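Local coordinates for probable hydrolase (Pseudomonas aeruginosa, PDB 3OM8), which is probably a serine hydrolase of the alpha/beta hydrolase fold, perhaps acting as a 3-oxoadipate enol-lactonase, at residues 142-147 / 184-189. Sequence-based numbering, arbitrary orientation.
Sequences AVLQAE and NRHGLA
The guanidinium of R185 has V143 O over one face, while L144 O, A146 O and E147 O line its edge, all three accepting hydrogen bonds. L144 CD2 approaches the H186 ring obliquely, and N184 OD1 lies at that ring's edge, in plane. A146 O takes two bonds, from R185 NH1 at 2.8 Å and R185 NH2 at 3.0 Å; the NH1 donor lies on a lone pair in the carbonyl plane. R185 NH1 also reaches L144 O, 2.7 Å away, from above that carbonyl's plane, and R185 NH2 makes the longest bond, 3.3 Å to E147 O. All four are bent, but together they restrain the group, and arginine suits the place because one flat cation can serve carbonyls of the last helical turn and of the loop that follows. CG of R185 lies between the backbone N and carbonyl carbon, and a bend at chi3 (57°) turns the guanidinium toward the carbonyls. Behind the polar end the contact is apolar: V143 CG2 meets L188 CD1 at 3.7 Å, and A189 CB meets both V143 CG1 and L144 CD2 at 4.0 Å. N184 is the N-cap of helix 185-196, its OD1 accepting from H186 N at 2.8 Å. The contact joins the C-terminal end of helix 134-145 to the first turn of helix 185-196, both in the helical region inserted between strands 118-124 and 211-216.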
loop_
_atom_site.group_PDB
_atom_site.type_symbol
_atom_site.label_atom_id
_atom_site.label_comp_id
_atom_site.label_asym_id
_atom_site.label_seq_id
_atom_site.Cartn_x
_atom_site.Cartn_y
_atom_site.Cartn_z
ATOM N N ALA B 142 14.473 29.538 -13.630
ATOM C CA ALA B 142 15.808 29.085 -13.254
ATOM C C ALA B 142 16.476 28.190 -14.302
ATOM O O ALA B 142 17.671 28.328 -14.559
ATOM C CB ALA B 142 15.759 28.357 -11.894
ATOM N N VAL B 143 15.732 27.246 -14.875
ATOM C CA VAL B 143 16.315 26.378 -15.898
ATOM C C VAL B 143 16.658 27.159 -17.180
ATOM O O VAL B 143 17.699 26.927 -17.791
ATOM C CB VAL B 143 15.435 25.120 -16.213
ATOM C CG1 VAL B 143 14.153 25.495 -16.953
ATOM C CG2 VAL B 143 16.225 24.114 -17.028
ATOM N N LEU B 144 15.795 28.093 -17.577
ATOM C CA LEU B 144 16.069 28.931 -18.756
ATOM C C LEU B 144 17.344 29.773 -18.631
ATOM O O LEU B 144 18.033 30.015 -19.617
ATOM C CB LEU B 144 14.885 29.850 -19.073
ATOM C CG LEU B 144 13.612 29.163 -19.559
ATOM C CD1 LEU B 144 12.498 30.185 -19.692
ATOM C CD2 LEU B 144 13.859 28.449 -20.881
ATOM N N GLN B 145 17.659 30.214 -17.420
ATOM C CA GLN B 145 18.788 31.115 -17.209
ATOM C C GLN B 145 20.105 30.401 -16.910
ATOM O O GLN B 145 21.146 31.036 -16.848
ATOM C CB GLN B 145 18.460 32.111 -16.097
ATOM C CG GLN B 145 17.355 33.057 -16.489
ATOM C CD GLN B 145 17.761 33.906 -17.689
ATOM O OE1 GLN B 145 18.931 34.259 -17.833
ATOM N NE2 GLN B 145 16.804 34.225 -18.556
ATOM N N ALA B 146 20.066 29.084 -16.737
ATOM C CA ALA B 146 21.258 28.346 -16.325
ATOM C C ALA B 146 22.383 28.403 -17.346
ATOM O O ALA B 146 22.142 28.403 -18.553
ATOM C CB ALA B 146 20.907 26.907 -16.037
ATOM N N GLU B 147 23.619 28.438 -16.861
ATOM C CA GLU B 147 24.757 28.320 -17.764
ATOM C C GLU B 147 24.641 26.957 -18.443
ATOM O O GLU B 147 24.526 26.877 -19.666
ATOM C CB GLU B 147 26.088 28.457 -17.017
ATOM C CG GLU B 147 27.092 29.385 -17.682
ATOM C CD GLU B 147 26.812 30.857 -17.390
ATOM O OE1 GLU B 147 26.574 31.199 -16.211
ATOM O OE2 GLU B 147 26.833 31.674 -18.338
ATOM N N ASN B 184 17.418 19.376 -23.312
ATOM C CA ASN B 184 17.347 20.791 -23.665
ATOM C C ASN B 184 16.456 21.544 -22.686
ATOM O O ASN B 184 15.401 21.044 -22.288
ATOM C CB ASN B 184 16.842 20.960 -25.096
ATOM C CG ASN B 184 16.809 22.400 -25.525
ATOM O OD1 ASN B 184 15.937 23.164 -25.106
ATOM N ND2 ASN B 184 17.760 22.782 -26.367
ATOM N N ARG B 185 16.881 22.741 -22.304
ATOM C CA ARG B 185 16.212 23.490 -21.250
ATOM C C ARG B 185 14.770 23.817 -21.588
ATOM O O ARG B 185 13.971 24.080 -20.690
ATOM C CB ARG B 185 16.975 24.775 -20.927
ATOM C CG ARG B 185 16.931 25.835 -22.024
ATOM C CD ARG B 185 17.918 26.955 -21.712
ATOM N NE ARG B 185 19.276 26.446 -21.547
ATOM C CZ ARG B 185 20.227 27.072 -20.863
ATOM N NH1 ARG B 185 19.965 28.229 -20.277
ATOM N NH2 ARG B 185 21.438 26.540 -20.761
ATOM N N HIS B 186 14.439 23.819 -22.876
ATOM C CA HIS B 186 13.075 24.121 -23.293
ATOM C C HIS B 186 12.142 22.917 -23.112
ATOM O O HIS B 186 10.942 23.078 -22.887
ATOM C CB HIS B 186 13.046 24.643 -24.733
ATOM C CG HIS B 186 13.736 25.963 -24.899
ATOM N ND1 HIS B 186 13.111 27.164 -24.638
ATOM C CD2 HIS B 186 15.006 26.267 -25.249
ATOM C CE1 HIS B 186 13.965 28.151 -24.828
ATOM N NE2 HIS B 186 15.123 27.635 -25.203
ATOM N N GLY B 187 12.697 21.714 -23.221
ATOM C CA GLY B 187 11.946 20.509 -22.901
ATOM C C GLY B 187 11.522 20.518 -21.439
ATOM O O GLY B 187 10.351 20.312 -21.116
ATOM N N LEU B 188 12.483 20.772 -20.557
ATOM C CA LEU B 188 12.219 20.916 -19.130
ATOM C C LEU B 188 11.228 22.042 -18.833
ATOM O O LEU B 188 10.229 21.840 -18.142
ATOM C CB LEU B 188 13.521 21.187 -18.380
ATOM C CG LEU B 188 14.590 20.104 -18.475
ATOM C CD1 LEU B 188 15.777 20.470 -17.602
ATOM C CD2 LEU B 188 14.000 18.788 -18.037
ATOM N N ALA B 189 11.517 23.232 -19.342
ATOM C CA ALA B 189 10.665 24.391 -19.099
ATOM C C ALA B 189 9.245 24.136 -19.584
ATOM O O ALA B 189 8.284 24.441 -18.888
ATOM C CB ALA B 189 11.257 25.658 -19.762
#